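Local coordinates for protein peptidoglycan glycosyltransferase (Eggerthella lenta, PDB 4MNR) that belongs to the penicillin-binding proteins, joining a region of the dimerisation-domain family to a transpeptidase-family domain of the beta-lactamase clan, at residues A[77-82]-A[341-346]; A[330-335]-A[415-420]; A[422-427]-A[452-457]. One frame throughout, in Å; residues are numbered along the deposited sequence. Where two conformers were deposited one is given.

Contacts 2 and 3 share the five-stranded antiparallel sheet of the transpeptidase-family part, their centres 11 Å apart. Strands 409-418 and 425-431, one in each contact, follow each other in the chain and pair side by side, with A418 O 2.8 Å from R424 N and G416 O 2.9 Å from V427 N. Contact 2 sets helix 321-332 against the first strand; contact 3 ties the start of the second to the chain's C-terminal end. Contact 1 belongs to a separate six-stranded mixed sheet. Its centre lies 27 Å from that of contact 2 and 26 Å from that of contact 3, and nearest atoms stay about 11 Å apart in either case.

Contact 1: residues A[77-82]-A[341-346]; sequences KAYNDT and YLVDSV
V343, the first residue of its strand, meets the ring of Y79, and its CG2 methyl does nearly all the touching. This methyl comes obliquely onto the phenol end of the ring, 3.3 Å from Y79 CZ and 3.4 Å from Y79 OH, so the packing is tight for an apolar pair. The two side chains run alongside each other, pointing opposite ways, which brings the valine branch beside the far end of the tyrosine. Y79 can offer that end because its CG lies beside the backbone N and opposite the carbonyl carbon (chi1 -68°). It is also the residue at the break between two helices, the first past helix 74-78 and at the N-cap position of helix 80-84. D344 and S345 then form a classic beta bulge, both facing T110, with a weak bond of 3.2 Å from S345 OG to D344 OD2. At V346 the strand returns to the helical segment: its CG1 lies 3.6 Å from T82 CG2. This methyl-to-methyl contact uses a threonine whose chi1 of -28° is about 30° off staggered, possibly slightly strained. Strand 343-347 runs antiparallel between strands 108-111 and 353-356 of a mixed sheet that also holds strands from the beginning of the chain. V343 leans on V109 and L111 of the first neighbour, V346 on F355 of the second, and the short helix 80-84 is tied to N107 through the backbone of T82 and to R27 through N80.

Contact 2: residues A[330-335]-A[415-420]; sequences AIANDG and VGMAPA
A332 and M417 bring their backbones closest, CA to CA 6.8 Å, where the last turn of helix 321-332 lies against the end of strand 409-418. M417, a selenomethionine, bridges the gap. Its CG sits between the backbone N and the carbonyl carbon (chi1 60°), and a bend at chi3 of 69° turns the terminal methyl toward I331. The selenium rests 3.9 Å from A332 CB and equally close to A332 N, while CE reaches on to I331 CB at 4.0 Å. I331 CG2 completes the patch, 4.1 Å from M417 SE; the CG1 branch of the same isoleucine leads away from the strand, and I331 also packs on V374 of helix 368-384. The pairing is apolar and buried, a helix seated on one face of the five-stranded antiparallel sheet of the beta-lactamase-like fold. V426, on the adjacent strand 425-431, touches both A332 and M417. Beyond A332 the helix unwinds at N333, and G335 N turns back to A330 O at 2.8 Å. R375 of helix 368-384 packs against M417 and donates a hydrogen bond from NH2 to I331 O.

Contact 3: residues A[422-427]-A[452-457]; sequences DPRVVV and EVQGLL
One hydrogen bond crosses between R424 and Q454: Q454 NE2 gives a hydrogen to R424 O, fairly straight at 156°. At 3.3 Å from NE2 to O the bond is long, and the amide nitrogen stands above the carbonyl plane (57° out of it), not on a lone pair. Q454 gets there on a chain extended beyond CG, and the other arm of its amide, OE1, rests 3.4 Å from R424 CB. V425 CB makes a marginal carbon-to-nitrogen contact with Q454 NE2 at 4.2 Å. Apolar contact is looser: R424 CG lies 4.2 Å from L456 CD1, the two side chains crossing at about a right angle. R424 pairs mainly within its own segment: a bend at chi2 (-69°) carries the guanidinium away from Q454 and L456 and toward D422, where NH2 forms a salt bridge with D422 OD1 at 2.8 Å, meeting the carboxylate from above its plane. R424 NH1 adds a weak bond to D422 OD2, and D138 is a second, distant and weak ion partner. Backbone irregularities mark both segments. R424 and V425 face A418 together in a classic beta bulge, while G455, with positive phi, closes helix 438-453 in a Schellman motif. V425 packs further on L447 and A450 of this helix, which follows strand 425-431 in the chain; a C-terminal helix laid back on the central antiparallel sheet is the arrangement of the beta-lactamase-like fold.

Contact 1: residues A[77-82]-A[341-346]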
# COMPACT_ATOMS: atom_id res chain seq x y z
N LYS A 77 19.53 -2.87 8.87
CA LYS A 77 20.31 -3.18 7.67
C LYS A 77 20.52 -1.95 6.78
O LYS A 77 21.66 -1.62 6.42
CB LYS A 77 19.64 -4.29 6.87
CG LYS A 77 20.36 -4.69 5.59
CD LYS A 77 19.51 -5.68 4.80
CE LYS A 77 20.28 -6.27 3.63
NZ LYS A 77 19.76 -5.77 2.33
N ALA A 78 19.43 -1.27 6.44
CA ALA A 78 19.49 -0.17 5.48
C ALA A 78 20.37 0.97 5.97
O ALA A 78 21.06 1.61 5.18
CB ALA A 78 18.09 0.34 5.17
N TYR A 79 20.35 1.21 7.27
CA TYR A 79 21.11 2.32 7.84
C TYR A 79 22.23 1.81 8.72
O TYR A 79 22.70 2.50 9.62
CB TYR A 79 20.17 3.28 8.58
CG TYR A 79 19.27 4.00 7.60
CD1 TYR A 79 19.63 5.23 7.05
CD2 TYR A 79 18.09 3.42 7.17
CE1 TYR A 79 18.81 5.86 6.12
CE2 TYR A 79 17.28 4.04 6.25
CZ TYR A 79 17.64 5.25 5.73
OH TYR A 79 16.80 5.86 4.82
N ASN A 80 22.69 0.58 8.44
CA ASN A 80 23.75 -0.04 9.21
C ASN A 80 24.99 0.83 9.35
O ASN A 80 25.54 0.97 10.44
CB ASN A 80 24.13 -1.40 8.63
CG ASN A 80 25.05 -2.19 9.53
OD1 ASN A 80 24.74 -2.43 10.70
ND2 ASN A 80 26.18 -2.62 8.99
N ASP A 81 25.43 1.43 8.24
CA ASP A 81 26.63 2.26 8.26
C ASP A 81 26.52 3.47 9.19
O ASP A 81 27.46 3.78 9.92
CB ASP A 81 27.01 2.69 6.84
CG ASP A 81 27.51 1.53 6.00
OD1 ASP A 81 28.04 0.56 6.58
OD2 ASP A 81 27.37 1.59 4.76
N THR A 82 25.38 4.15 9.17
CA THR A 82 25.21 5.31 10.03
C THR A 82 25.03 4.89 11.48
O THR A 82 25.50 5.56 12.40
CB THR A 82 24.02 6.18 9.61
OG1 THR A 82 23.79 6.04 8.20
CG2 THR A 82 24.31 7.64 9.92
N TYR A 341 9.04 8.04 2.05
CA TYR A 341 10.23 7.95 2.89
C TYR A 341 9.91 7.60 4.33
O TYR A 341 8.80 7.86 4.81
CB TYR A 341 11.08 9.22 2.81
CG TYR A 341 10.50 10.46 3.45
CD1 TYR A 341 9.54 11.22 2.80
CD2 TYR A 341 10.95 10.89 4.70
CE1 TYR A 341 9.02 12.35 3.36
CE2 TYR A 341 10.45 12.05 5.27
CZ TYR A 341 9.48 12.77 4.60
OH TYR A 341 8.97 13.92 5.15
N LEU A 342 10.90 7.02 5.00
CA LEU A 342 10.74 6.42 6.31
C LEU A 342 11.67 7.05 7.34
O LEU A 342 11.43 6.95 8.54
CB LEU A 342 11.04 4.93 6.18
CG LEU A 342 10.49 3.88 7.13
CD1 LEU A 342 9.06 4.19 7.53
CD2 LEU A 342 10.58 2.52 6.43
N VAL A 343 12.75 7.69 6.88
CA VAL A 343 13.70 8.32 7.81
C VAL A 343 13.61 9.82 7.76
O VAL A 343 13.83 10.42 6.70
CB VAL A 343 15.16 7.87 7.54
CG1 VAL A 343 16.16 8.67 8.42
CG2 VAL A 343 15.29 6.39 7.78
N ASP A 344 13.28 10.44 8.90
CA ASP A 344 13.12 11.89 8.96
C ASP A 344 14.45 12.58 9.13
O ASP A 344 14.71 13.64 8.56
CB ASP A 344 12.22 12.29 10.13
CG ASP A 344 12.14 13.80 10.31
OD1 ASP A 344 11.39 14.45 9.55
OD2 ASP A 344 12.82 14.33 11.21
N SER A 345 15.30 11.99 9.97
CA SER A 345 16.56 12.66 10.28
C SER A 345 17.56 11.71 10.89
O SER A 345 17.21 10.66 11.44
CB SER A 345 16.32 13.83 11.23
OG SER A 345 15.68 13.39 12.41
N VAL A 346 18.83 12.09 10.82
CA VAL A 346 19.87 11.36 11.52
C VAL A 346 20.67 12.36 12.33
O VAL A 346 21.06 13.41 11.81
CB VAL A 346 20.80 10.62 10.56
CG1 VAL A 346 21.90 9.92 11.34
CG2 VAL A 346 20.03 9.61 9.73

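Contact 2: residues A[330-335]-A[415-420]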
# COMPACT_ATOMS: atom_id res chain seq x y z
N ALA A 330 -1.63 9.99 -4.93
CA ALA A 330 -1.76 10.72 -6.19
C ALA A 330 -3.11 11.42 -6.24
O ALA A 330 -3.21 12.58 -6.62
CB ALA A 330 -1.62 9.79 -7.38
N ILE A 331 -4.15 10.70 -5.86
CA ILE A 331 -5.49 11.27 -5.89
C ILE A 331 -5.65 12.35 -4.82
O ILE A 331 -6.27 13.39 -5.07
CB ILE A 331 -6.55 10.16 -5.76
CG1 ILE A 331 -6.39 9.15 -6.91
CG2 ILE A 331 -7.95 10.76 -5.76
CD1 ILE A 331 -6.37 9.79 -8.30
N ALA A 332 -5.05 12.13 -3.65
CA ALA A 332 -5.10 13.08 -2.55
C ALA A 332 -4.31 14.38 -2.81
O ALA A 332 -4.72 15.46 -2.38
CB ALA A 332 -4.60 12.40 -1.27
N ASN A 333 -3.19 14.27 -3.52
CA ASN A 333 -2.23 15.36 -3.63
C ASN A 333 -2.20 15.97 -5.02
O ASN A 333 -1.13 16.20 -5.58
CB ASN A 333 -0.83 14.83 -3.26
CG ASN A 333 0.19 15.93 -3.02
OD1 ASN A 333 -0.10 16.96 -2.40
ND2 ASN A 333 1.41 15.70 -3.48
N ASP A 334 -3.38 16.23 -5.59
CA ASP A 334 -3.48 16.97 -6.85
C ASP A 334 -2.73 16.27 -8.00
O ASP A 334 -2.21 16.93 -8.91
CB ASP A 334 -2.97 18.41 -6.69
CG ASP A 334 -3.79 19.20 -5.67
OD1 ASP A 334 -5.00 18.92 -5.53
OD2 ASP A 334 -3.22 20.11 -5.02
N GLY A 335 -2.66 14.94 -7.94
CA GLY A 335 -2.12 14.15 -9.03
C GLY A 335 -0.65 13.79 -8.85
O GLY A 335 -0.11 13.00 -9.63
N VAL A 415 -8.33 1.52 -0.02
CA VAL A 415 -7.40 2.65 -0.15
C VAL A 415 -8.26 3.90 0.01
O VAL A 415 -9.26 4.05 -0.69
CB VAL A 415 -6.69 2.67 -1.51
CG1 VAL A 415 -5.84 3.92 -1.63
CG2 VAL A 415 -5.84 1.43 -1.68
N GLY A 416 -7.92 4.77 0.95
CA GLY A 416 -8.74 5.94 1.16
C GLY A 416 -7.98 7.09 1.76
O GLY A 416 -6.80 6.98 2.05
N MSE A 417 -8.69 8.19 1.97
CA MSE A 417 -8.04 9.44 2.34
C MSE A 417 -9.03 10.32 3.07
O MSE A 417 -10.25 10.22 2.85
CB MSE A 417 -7.56 10.17 1.08
CG MSE A 417 -8.70 10.50 0.14
SE MSE A 417 -8.16 10.81 -1.71
CE MSE A 417 -7.66 8.97 -2.12
N ALA A 418 -8.52 11.17 3.94
CA ALA A 418 -9.35 12.08 4.72
C ALA A 418 -8.55 13.30 5.17
O ALA A 418 -7.34 13.20 5.34
CB ALA A 418 -9.91 11.35 5.95
N PRO A 419 -9.20 14.47 5.32
CA PRO A 419 -10.56 14.80 4.87
C PRO A 419 -10.60 14.81 3.34
O PRO A 419 -9.61 15.19 2.71
CB PRO A 419 -10.79 16.23 5.41
CG PRO A 419 -9.78 16.38 6.51
CD PRO A 419 -8.59 15.60 6.05
N ALA A 420 -11.72 14.40 2.76
CA ALA A 420 -11.82 14.25 1.31
C ALA A 420 -11.43 15.49 0.50
O ALA A 420 -10.78 15.37 -0.53
CB ALA A 420 -13.22 13.78 0.93

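Contact 3: residues A[422-427]-A[452-457]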
# COMPACT_ATOMS: atom_id res chain seq x y z
N ASP A 422 -9.32 18.03 1.04
CA ASP A 422 -7.89 18.34 1.05
C ASP A 422 -7.22 17.39 2.03
O ASP A 422 -6.98 17.74 3.19
CB ASP A 422 -7.67 19.80 1.47
CG ASP A 422 -6.20 20.19 1.51
OD1 ASP A 422 -5.89 21.21 2.17
OD2 ASP A 422 -5.36 19.50 0.91
N PRO A 423 -6.92 16.16 1.58
CA PRO A 423 -6.55 15.12 2.54
C PRO A 423 -5.25 15.34 3.29
O PRO A 423 -4.30 15.91 2.74
CB PRO A 423 -6.44 13.86 1.66
CG PRO A 423 -7.36 14.16 0.51
CD PRO A 423 -7.21 15.62 0.24
N ARG A 424 -5.23 14.91 4.55
CA ARG A 424 -4.05 14.98 5.40
C ARG A 424 -3.48 13.61 5.67
O ARG A 424 -2.38 13.47 6.23
CB ARG A 424 -4.41 15.64 6.74
CG ARG A 424 -4.89 17.08 6.63
CD ARG A 424 -3.75 17.98 6.21
NE ARG A 424 -4.19 19.36 6.04
CZ ARG A 424 -4.43 19.92 4.86
NH1 ARG A 424 -4.26 19.22 3.75
NH2 ARG A 424 -4.82 21.19 4.80
N VAL A 425 -4.21 12.57 5.26
CA VAL A 425 -3.77 11.20 5.48
C VAL A 425 -4.35 10.28 4.41
O VAL A 425 -5.46 10.50 3.95
CB VAL A 425 -4.19 10.69 6.89
CG1 VAL A 425 -5.69 10.71 7.06
CG2 VAL A 425 -3.67 9.30 7.13
N VAL A 426 -3.55 9.30 3.99
CA VAL A 426 -3.98 8.24 3.09
C VAL A 426 -3.70 6.90 3.76
O VAL A 426 -2.66 6.72 4.37
CB VAL A 426 -3.23 8.32 1.71
CG1 VAL A 426 -3.40 7.04 0.88
CG2 VAL A 426 -3.71 9.53 0.93
N VAL A 427 -4.65 5.97 3.69
CA VAL A 427 -4.43 4.63 4.23
C VAL A 427 -4.68 3.55 3.17
O VAL A 427 -5.67 3.62 2.44
CB VAL A 427 -5.33 4.34 5.45
CG1 VAL A 427 -5.04 2.95 6.01
CG2 VAL A 427 -5.13 5.39 6.54
N GLU A 452 -7.41 11.70 14.79
CA GLU A 452 -7.32 12.09 16.20
C GLU A 452 -5.91 12.60 16.55
O GLU A 452 -5.77 13.63 17.24
CB GLU A 452 -7.69 10.91 17.09
CG GLU A 452 -9.17 10.56 17.07
CD GLU A 452 -9.46 9.22 17.74
OE1 GLU A 452 -8.50 8.50 18.10
OE2 GLU A 452 -10.65 8.89 17.90
N VAL A 453 -4.90 11.87 16.10
CA VAL A 453 -3.50 12.21 16.37
C VAL A 453 -3.17 13.57 15.78
O VAL A 453 -2.50 14.40 16.42
CB VAL A 453 -2.56 11.13 15.81
CG1 VAL A 453 -1.13 11.64 15.73
CG2 VAL A 453 -2.66 9.87 16.65
N GLN A 454 -3.69 13.82 14.58
CA GLN A 454 -3.47 15.07 13.87
C GLN A 454 -4.33 16.23 14.41
O GLN A 454 -4.15 17.38 14.01
CB GLN A 454 -3.70 14.88 12.36
CG GLN A 454 -2.69 13.94 11.69
CD GLN A 454 -3.00 13.70 10.22
OE1 GLN A 454 -4.10 14.01 9.75
NE2 GLN A 454 -2.04 13.14 9.48
N GLY A 455 -5.25 15.93 15.32
CA GLY A 455 -6.04 16.95 15.96
C GLY A 455 -7.38 17.30 15.31
O GLY A 455 -8.11 18.14 15.82
N LEU A 456 -7.70 16.64 14.19
CA LEU A 456 -8.92 16.97 13.45
C LEU A 456 -10.16 16.37 14.09
O LEU A 456 -11.28 16.81 13.84
CB LEU A 456 -8.80 16.51 11.99
CG LEU A 456 -7.72 17.26 11.22
CD1 LEU A 456 -7.36 16.53 9.93
CD2 LEU A 456 -8.19 18.67 10.93
N LEU A 457 -9.95 15.35 14.91
CA LEU A 457 -11.00 14.76 15.74
C LEU A 457 -10.56 14.80 17.20
O LEU A 457 -11.39 14.78 18.12
CB LEU A 457 -11.27 13.31 15.33
CG LEU A 457 -11.94 13.08 13.98
CD1 LEU A 457 -12.08 11.59 13.74
CD2 LEU A 457 -13.29 13.77 13.93
OXT LEU A 457 -9.36 14.84 17.48